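Local coordinates for protein aldehyde dehydrogenase (PDB 3K9D) that probably interconverts aldehydes and acyl compounds with NAD or NADP as redox partner, as a member of the aldehyde dehydrogenase superfamily, at residues D241-D246 with A322-A327; T249-E254 with A371-I376; V394-V399 with L418-G423. All blocks are in the same frame, centred on the assembly; numbering follows the deposited sequence.

Interaction 1. Residues D241-D246 with A322-A327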
loop_
_atom_site.group_PDB
_atom_site.type_symbol
_atom_site.label_atom_id
_atom_site.label_comp_id
_atom_site.label_asym_id
_atom_site.label_seq_id
_atom_site.Cartn_x
_atom_site.Cartn_y
_atom_site.Cartn_z
ATOM N N ASP A 241 -13.016 31.122 2.167
ATOM C CA ASP A 241 -13.894 30.087 2.776
ATOM C C ASP A 241 -13.080 28.955 3.383
ATOM O O ASP A 241 -13.390 28.466 4.474
ATOM C CB ASP A 241 -14.871 29.479 1.749
ATOM C CG ASP A 241 -16.095 30.358 1.480
ATOM O OD1 ASP A 241 -16.335 31.326 2.229
ATOM O OD2 ASP A 241 -16.820 30.075 0.502
ATOM N N SER A 242 -12.046 28.545 2.649
ATOM C CA SER A 242 -11.162 27.449 3.047
ATOM C C SER A 242 -10.084 27.868 4.044
ATOM O O SER A 242 -9.884 27.218 5.070
ATOM C CB SER A 242 -10.541 26.834 1.788
ATOM O OG SER A 242 -9.232 26.365 2.007
ATOM N N LYS A 243 -9.402 28.964 3.745
ATOM C CA LYS A 243 -8.250 29.377 4.525
ATOM C C LYS A 243 -8.614 29.848 5.940
ATOM O O LYS A 243 -7.827 29.655 6.871
ATOM C CB LYS A 243 -7.420 30.420 3.738
ATOM C CG LYS A 243 -6.114 30.808 4.353
ATOM C CD LYS A 243 -5.248 29.596 4.519
ATOM C CE LYS A 243 -3.953 29.983 5.116
ATOM N NZ LYS A 243 -3.016 28.841 5.345
ATOM N N THR A 244 -9.815 30.418 6.102
ATOM C CA THR A 244 -10.313 30.814 7.425
ATOM C C THR A 244 -11.099 29.717 8.152
ATOM O O THR A 244 -11.390 29.860 9.336
ATOM C CB THR A 244 -11.228 32.063 7.355
ATOM O OG1 THR A 244 -12.405 31.736 6.615
ATOM C CG2 THR A 244 -10.525 33.223 6.669
ATOM N N PHE A 245 -11.456 28.644 7.444
ATOM C CA PHE A 245 -12.208 27.531 8.026
ATOM C C PHE A 245 -11.451 26.850 9.169
ATOM O O PHE A 245 -10.399 26.254 8.947
ATOM C CB PHE A 245 -12.581 26.492 6.959
ATOM C CG PHE A 245 -13.606 25.494 7.425
ATOM C CD1 PHE A 245 -14.956 25.837 7.475
ATOM C CD2 PHE A 245 -13.231 24.224 7.818
ATOM C CE1 PHE A 245 -15.903 24.933 7.908
ATOM C CE2 PHE A 245 -14.184 23.310 8.259
ATOM C CZ PHE A 245 -15.516 23.671 8.297
ATOM N N ASP A 246 -12.005 26.962 10.380
ATOM C CA ASP A 246 -11.395 26.467 11.620
ATOM C C ASP A 246 -10.025 27.113 11.890
ATOM O O ASP A 246 -9.130 26.480 12.451
ATOM C CB ASP A 246 -11.319 24.924 11.608
ATOM C CG ASP A 246 -11.275 24.319 13.003
ATOM O OD1 ASP A 246 -12.094 24.724 13.847
ATOM O OD2 ASP A 246 -10.434 23.424 13.245
ATOM N N ALA A 322 -9.912 41.889 9.917
ATOM C CA ALA A 322 -9.013 41.160 9.014
ATOM C C ALA A 322 -9.243 39.651 9.132
ATOM O O ALA A 322 -9.214 39.096 10.231
ATOM C CB ALA A 322 -7.565 41.519 9.284
ATOM N N ARG A 323 -9.491 39.018 7.983
ATOM C CA ARG A 323 -9.837 37.601 7.880
ATOM C C ARG A 323 -8.623 36.700 7.671
ATOM O O ARG A 323 -8.625 35.554 8.126
ATOM C CB ARG A 323 -10.819 37.375 6.734
ATOM C CG ARG A 323 -12.212 37.989 6.951
ATOM C CD ARG A 323 -13.216 37.459 5.924
ATOM N NE ARG A 323 -13.438 36.020 6.082
ATOM C CZ ARG A 323 -14.052 35.237 5.194
ATOM N NH1 ARG A 323 -14.513 35.732 4.057
ATOM N NH2 ARG A 323 -14.190 33.938 5.438
ATOM N N VAL A 324 -7.612 37.224 6.979
ATOM C CA VAL A 324 -6.336 36.529 6.719
ATOM C C VAL A 324 -5.224 37.572 6.607
ATOM O O VAL A 324 -5.464 38.734 6.235
ATOM C CB VAL A 324 -6.299 35.675 5.386
ATOM C CG1 VAL A 324 -7.148 34.390 5.450
ATOM C CG2 VAL A 324 -6.650 36.521 4.169
ATOM N N LEU A 325 -4.004 37.143 6.904
ATOM C CA LEU A 325 -2.836 37.967 6.723
ATOM C C LEU A 325 -2.109 37.460 5.505
ATOM O O LEU A 325 -1.860 36.261 5.387
ATOM C CB LEU A 325 -1.944 37.928 7.971
ATOM C CG LEU A 325 -2.604 38.469 9.250
ATOM C CD1 LEU A 325 -1.692 38.259 10.458
ATOM C CD2 LEU A 325 -2.997 39.949 9.104
ATOM N N ILE A 326 -1.809 38.375 4.581
ATOM C CA ILE A 326 -1.139 38.038 3.326
ATOM C C ILE A 326 0.199 38.775 3.162
ATOM O O ILE A 326 0.275 40.010 3.232
ATOM C CB ILE A 326 -2.059 38.284 2.100
ATOM C CG1 ILE A 326 -3.458 37.719 2.350
ATOM C CG2 ILE A 326 -1.463 37.661 0.819
ATOM C CD1 ILE A 326 -4.375 37.691 1.115
ATOM N N ALA A 327 1.251 37.989 2.949
ATOM C CA ALA A 327 2.593 38.493 2.745
ATOM C C ALA A 327 3.017 38.190 1.327
ATOM O O ALA A 327 2.979 37.038 0.898
ATOM C CB ALA A 327 3.550 37.824 3.715
HETATM O O HOH W 1 -16.131 31.965 5.089
#

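Interaction 2. Residues T249-E254 with A371-I376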
loop_
_atom_site.group_PDB
_atom_site.type_symbol
_atom_site.label_atom_id
_atom_site.label_comp_id
_atom_site.label_asym_id
_atom_site.label_seq_id
_atom_site.Cartn_x
_atom_site.Cartn_y
_atom_site.Cartn_z
ATOM N N THR A 249 -6.875 24.870 10.032
ATOM C CA THR A 249 -6.367 23.577 10.541
ATOM C C THR A 249 -6.360 22.405 9.561
ATOM O O THR A 249 -5.687 21.401 9.794
ATOM C CB THR A 249 -7.185 23.090 11.753
ATOM O OG1 THR A 249 -8.568 23.100 11.398
ATOM C CG2 THR A 249 -6.945 23.972 12.965
ATOM N N ILE A 250 -7.141 22.503 8.495
ATOM C CA ILE A 250 -7.216 21.443 7.499
ATOM C C ILE A 250 -6.036 21.580 6.531
ATOM O O ILE A 250 -5.748 22.678 6.057
ATOM C CB ILE A 250 -8.610 21.460 6.793
ATOM C CG1 ILE A 250 -9.713 21.108 7.814
ATOM C CG2 ILE A 250 -8.667 20.481 5.604
ATOM C CD1 ILE A 250 -11.124 21.238 7.283
ATOM N N CYS A 251 -5.356 20.461 6.252
ATOM C CA CYS A 251 -4.126 20.412 5.428
ATOM C C CYS A 251 -4.306 20.670 3.928
ATOM O O CYS A 251 -3.346 21.020 3.238
ATOM C CB CYS A 251 -3.464 19.044 5.599
ATOM S SG CYS A 251 -4.625 17.702 5.273
ATOM N N ALA A 252 -5.525 20.486 3.421
ATOM C CA ALA A 252 -5.831 20.750 2.014
ATOM C C ALA A 252 -6.143 22.247 1.720
ATOM O O ALA A 252 -6.324 22.643 0.563
ATOM C CB ALA A 252 -6.951 19.847 1.541
ATOM N N SER A 253 -6.138 23.069 2.762
ATOM C CA SER A 253 -6.301 24.518 2.617
ATOM C C SER A 253 -5.053 25.158 1.996
ATOM O O SER A 253 -3.938 24.611 2.084
ATOM C CB SER A 253 -6.674 25.162 3.959
ATOM O OG SER A 253 -5.595 25.163 4.870
ATOM N N GLU A 254 -5.270 26.298 1.346
ATOM C CA GLU A 254 -4.280 27.053 0.574
ATOM C C GLU A 254 -3.146 27.568 1.451
ATOM O O GLU A 254 -3.367 27.884 2.607
ATOM C CB GLU A 254 -4.964 28.267 -0.090
ATOM C CG GLU A 254 -6.130 27.958 -1.032
ATOM C CD GLU A 254 -7.478 27.648 -0.358
ATOM O OE1 GLU A 254 -7.580 27.638 0.883
ATOM O OE2 GLU A 254 -8.450 27.401 -1.098
ATOM N N ALA A 371 4.695 18.447 -2.069
ATOM C CA ALA A 371 4.552 17.469 -3.163
ATOM C C ALA A 371 3.694 16.268 -2.758
ATOM O O ALA A 371 3.815 15.746 -1.644
ATOM C CB ALA A 371 5.923 16.996 -3.656
ATOM N N GLY A 372 2.803 15.856 -3.643
ATOM C CA GLY A 372 1.901 14.761 -3.324
ATOM C C GLY A 372 0.588 15.139 -2.665
ATOM O O GLY A 372 -0.343 14.354 -2.696
ATOM N N HIS A 373 0.498 16.313 -2.045
ATOM C CA HIS A 373 -0.745 16.671 -1.371
ATOM C C HIS A 373 -1.729 17.373 -2.332
ATOM O O HIS A 373 -2.340 16.721 -3.182
ATOM C CB HIS A 373 -0.500 17.479 -0.080
ATOM C CG HIS A 373 -1.578 17.305 0.959
ATOM N ND1 HIS A 373 -2.921 17.382 0.665
ATOM C CD2 HIS A 373 -1.505 17.062 2.290
ATOM C CE1 HIS A 373 -3.631 17.167 1.758
ATOM N NE2 HIS A 373 -2.795 16.972 2.761
ATOM N N THR A 374 -1.858 18.695 -2.200
ATOM C CA THR A 374 -2.901 19.480 -2.884
ATOM C C THR A 374 -2.307 20.704 -3.609
ATOM O O THR A 374 -1.308 21.261 -3.165
ATOM C CB THR A 374 -3.953 19.990 -1.856
ATOM O OG1 THR A 374 -4.386 18.915 -1.027
ATOM C CG2 THR A 374 -5.172 20.563 -2.543
ATOM N N LEU A 375 -2.912 21.071 -4.739
ATOM C CA LEU A 375 -2.743 22.365 -5.390
ATOM C C LEU A 375 -4.148 22.782 -5.851
ATOM O O LEU A 375 -4.968 21.937 -6.180
ATOM C CB LEU A 375 -1.757 22.285 -6.575
ATOM C CG LEU A 375 -1.520 23.541 -7.435
ATOM C CD1 LEU A 375 -0.111 23.655 -7.898
ATOM C CD2 LEU A 375 -2.448 23.575 -8.647
ATOM N N ILE A 376 -4.425 24.082 -5.837
ATOM C CA ILE A 376 -5.739 24.612 -6.206
ATOM C C ILE A 376 -5.552 25.540 -7.413
ATOM O O ILE A 376 -4.566 26.250 -7.503
ATOM C CB ILE A 376 -6.427 25.356 -5.010
ATOM C CG1 ILE A 376 -6.453 24.498 -3.736
ATOM C CG2 ILE A 376 -7.854 25.807 -5.382
ATOM C CD1 ILE A 376 -5.288 24.752 -2.759
#

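Interaction 3. Residues V394-V399 with L418-G423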
loop_
_atom_site.group_PDB
_atom_site.type_symbol
_atom_site.label_atom_id
_atom_site.label_comp_id
_atom_site.label_asym_id
_atom_site.label_seq_id
_atom_site.Cartn_x
_atom_site.Cartn_y
_atom_site.Cartn_z
ATOM N N VAL A 394 1.045 16.580 -7.362
ATOM C CA VAL A 394 0.080 16.459 -6.257
ATOM C C VAL A 394 -0.795 15.242 -6.487
ATOM O O VAL A 394 -0.805 14.690 -7.577
ATOM C CB VAL A 394 -0.838 17.722 -6.088
ATOM C CG1 VAL A 394 -0.019 18.955 -5.703
ATOM C CG2 VAL A 394 -1.685 17.977 -7.331
ATOM N N SER A 395 -1.532 14.836 -5.463
ATOM C CA SER A 395 -2.482 13.733 -5.591
ATOM C C SER A 395 -3.911 14.212 -5.765
ATOM O O SER A 395 -4.771 13.476 -6.261
ATOM C CB SER A 395 -2.386 12.812 -4.388
ATOM O OG SER A 395 -1.063 12.304 -4.276
ATOM N N ARG A 396 -4.166 15.447 -5.347
ATOM C CA ARG A 396 -5.482 16.045 -5.531
ATOM C C ARG A 396 -5.306 17.457 -6.070
ATOM O O ARG A 396 -4.674 18.296 -5.447
ATOM C CB ARG A 396 -6.336 15.991 -4.236
ATOM C CG ARG A 396 -5.674 16.592 -3.002
ATOM C CD ARG A 396 -6.270 16.148 -1.666
ATOM N NE ARG A 396 -6.324 14.701 -1.488
ATOM C CZ ARG A 396 -5.288 13.879 -1.290
ATOM N NH1 ARG A 396 -4.045 14.323 -1.242
ATOM N NH2 ARG A 396 -5.511 12.577 -1.139
ATOM N N LEU A 397 -5.841 17.704 -7.258
ATOM C CA LEU A 397 -5.787 19.042 -7.829
ATOM C C LEU A 397 -7.183 19.638 -7.921
ATOM O O LEU A 397 -8.054 19.151 -8.628
ATOM C CB LEU A 397 -5.095 19.044 -9.187
ATOM C CG LEU A 397 -4.317 20.309 -9.559
ATOM C CD1 LEU A 397 -3.314 19.949 -10.621
ATOM C CD2 LEU A 397 -5.212 21.414 -10.049
ATOM N N LEU A 398 -7.383 20.723 -7.197
ATOM C CA LEU A 398 -8.722 21.265 -7.049
ATOM C C LEU A 398 -8.991 22.403 -8.019
ATOM O O LEU A 398 -8.162 23.283 -8.190
ATOM C CB LEU A 398 -8.954 21.671 -5.604
ATOM C CG LEU A 398 -8.603 20.539 -4.643
ATOM C CD1 LEU A 398 -8.664 21.057 -3.246
ATOM C CD2 LEU A 398 -9.491 19.293 -4.824
ATOM N N VAL A 399 -10.145 22.335 -8.686
ATOM C CA VAL A 399 -10.534 23.344 -9.651
ATOM C C VAL A 399 -11.788 24.076 -9.165
ATOM O O VAL A 399 -12.817 23.445 -8.888
ATOM C CB VAL A 399 -10.746 22.748 -11.069
ATOM C CG1 VAL A 399 -11.024 23.853 -12.084
ATOM C CG2 VAL A 399 -9.519 21.916 -11.513
ATOM N N LEU A 418 -10.771 12.318 5.729
ATOM C CA LEU A 418 -9.909 13.182 6.506
ATOM C C LEU A 418 -8.488 12.629 6.591
ATOM O O LEU A 418 -7.622 13.227 7.231
ATOM C CB LEU A 418 -10.530 13.455 7.885
ATOM C CG LEU A 418 -11.807 14.308 7.811
ATOM C CD1 LEU A 418 -12.642 14.124 9.064
ATOM C CD2 LEU A 418 -11.521 15.778 7.574
ATOM N N THR A 419 -8.261 11.491 5.925
ATOM C CA THR A 419 -6.906 10.974 5.660
ATOM C C THR A 419 -6.621 11.055 4.161
ATOM O O THR A 419 -7.162 10.298 3.356
ATOM C CB THR A 419 -6.686 9.553 6.249
ATOM O OG1 THR A 419 -6.761 9.639 7.673
ATOM C CG2 THR A 419 -5.305 8.974 5.870
ATOM N N LEU A 420 -5.778 12.019 3.814
ATOM C CA LEU A 420 -5.509 12.369 2.446
ATOM C C LEU A 420 -4.100 11.881 2.126
ATOM O O LEU A 420 -3.118 12.474 2.574
ATOM C CB LEU A 420 -5.650 13.900 2.272
ATOM C CG LEU A 420 -6.947 14.551 2.807
ATOM C CD1 LEU A 420 -7.027 16.045 2.476
ATOM C CD2 LEU A 420 -8.181 13.874 2.271
ATOM N N GLY A 421 -3.999 10.773 1.395
ATOM C CA GLY A 421 -2.687 10.196 1.096
ATOM C C GLY A 421 -1.901 11.088 0.155
ATOM O O GLY A 421 -2.493 11.728 -0.715
ATOM N N CYS A 422 -0.581 11.153 0.351
ATOM C CA CYS A 422 0.287 11.944 -0.521
ATOM C C CYS A 422 0.957 11.112 -1.619
ATOM O O CYS A 422 1.639 11.662 -2.499
ATOM C CB CYS A 422 1.331 12.734 0.279
ATOM S SG CYS A 422 2.359 11.784 1.421
ATOM N N GLY A 423 0.761 9.790 -1.576
ATOM C CA GLY A 423 1.374 8.929 -2.571
ATOM C C GLY A 423 2.872 8.833 -2.444
ATOM O O GLY A 423 3.466 9.327 -1.475
#

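Interaction 1. Residues D241-D246 with A322-A327
T244 meets R323 and V324 through both branches of its side chain, and the two branches behave quite differently. The methyl branch forms the tight part. T244 CG2 lies 3.3 Å from the backbone O of R323 and 3.8 Å from V324 CG1, the threonine and valine side chains crossing at about a right angle. V324 CG1 also receives K243 CG at 3.9 Å. With its CG anti to the backbone N (chi1 -173°), K243 lays the root of its chain against the valine, then bends at chi2 and leads its tip away to the backbone O of E254.

The other side is looser and polar. R323, bent at chi3, brings NH2 to T244 OG1 at 3.1 Å, but the hydrogen bond is weak, with an N-H...O angle of only 130°, and the hydroxyl comes obliquely to the guanidinium. OG1 has a further hydrogen-bonding partner in the backbone O of L240. D241 and R323 do not touch directly: D241 OD1 is 4.7 Å from R323 NH2. Between them a water donates to D241 OD1 (2.9 Å) and accepts a weak bond from R323 NH2 (2.8 Å). The other carboxylate oxygen, OD2, forms a salt bridge with K237. R323 and T244 both remain partly exposed, whereas K243 and V324 are buried.

The contact thus joins the turn that follows helix 232-243 to the lead-in of strand 324-328, which runs between strands 276-278 and 346-352 of the parallel sheet. Helix 67-85 packs against F245, and L452 of the second subunit packs against D241 and F245.

Interaction 2. Residues T249-E254 with A371-I376
C251 points its sulfur at the edge of the H373 ring. C251 SG lies 3.2 Å from H373 NE2; seen from the ring centroid, 4.2 Å away, it is 74° off the normal. In H373, CB leaves the backbone toward the loop and places CG anti to the backbone N (chi1 -152°), which carries the ring across to the cysteine. Of the ring atoms beyond CG, ND1 turns back to its own strand and shares a 2.7 Å hydrogen bond with T374 OG1, restraining the rotation of the ring. CE1 is 3.7 Å from C251 SG, while NE2, at the far tip, also approaches C251 CB at 3.6 Å. The backbone O of C251 lies over one face, offset toward the rim.

Farther along, A252 CB packs on T374 OG1 at 3.7 Å, and E254 CG meets I376 CD1, also at 3.7 Å, with the two side chains crossing nearly perpendicularly. The type I turn from I250 to S253 is braced by S253 OG, which donates to I250 O (2.8 Å).

The C-A-S-E sequence from C251 to E254, on the loop before strand 256-260, matches the place where aldehyde dehydrogenases carry their nucleophilic cysteine, so the arrangement is consistent with the active site of this family.

Interaction 3. Residues V394-V399 with L418-G423
R396 grips a single carbonyl oxygen, G421 O, with both terminal nitrogens. NH1 donates to it over 3.1 Å at an N-H...O angle of 153°, and NH2 over 3.2 Å at 147°. G421 O lies in the guanidinium plane, but the two donors reach it differently: NH2 comes in on a lone pair, whereas NH1 stands 36° above the carbonyl plane. NH2 has a second acceptor in N433 OD1.

Around this fork the packing is close. L420 CB sits 3.6 Å from R396 CZ, over the centre of one guanidinium face, so the flat group is held by polar contacts at its rim and by a methylene above it. Next to the arginine, S395 CB packs 3.8 Å from G421 O; its OG passes 3.3 Å from C422 O but is hydrogen-bonded to the backbone O of G372. On the strand side, R396 to V399 pair in parallel with a strand of the second subunit, which extends the sheet across the interface.

The acceptors described for the buried guanidinium are neutral amide oxygens, so its positive charge would be met by dipoles and not by a carboxylate, probably polarising the G421 carbonyl and holding the 418-423 loop against the strand.

Overall arrangement
From the N terminus, the chain passes through 241-246 and the nearby loop 249-254 before either finds its distant partner. Strand 324-328 then closes interaction 1 and strand 374-378 closes interaction 2, so the two loops cross. They also touch directly, S242 and K243 reaching E254. Interaction 3 follows in series with a much shorter loop, from 394-399 to 418-423. It adjoins interaction 2, because strands 374-378 and 396-399 are neighbours, whereas interactions 1 and 3 do not touch. Together the contacts tie helix 232-243, the cysteine loop and the 418-423 loop to one parallel sheet, and interactions 1 and 3 both border the second subunit.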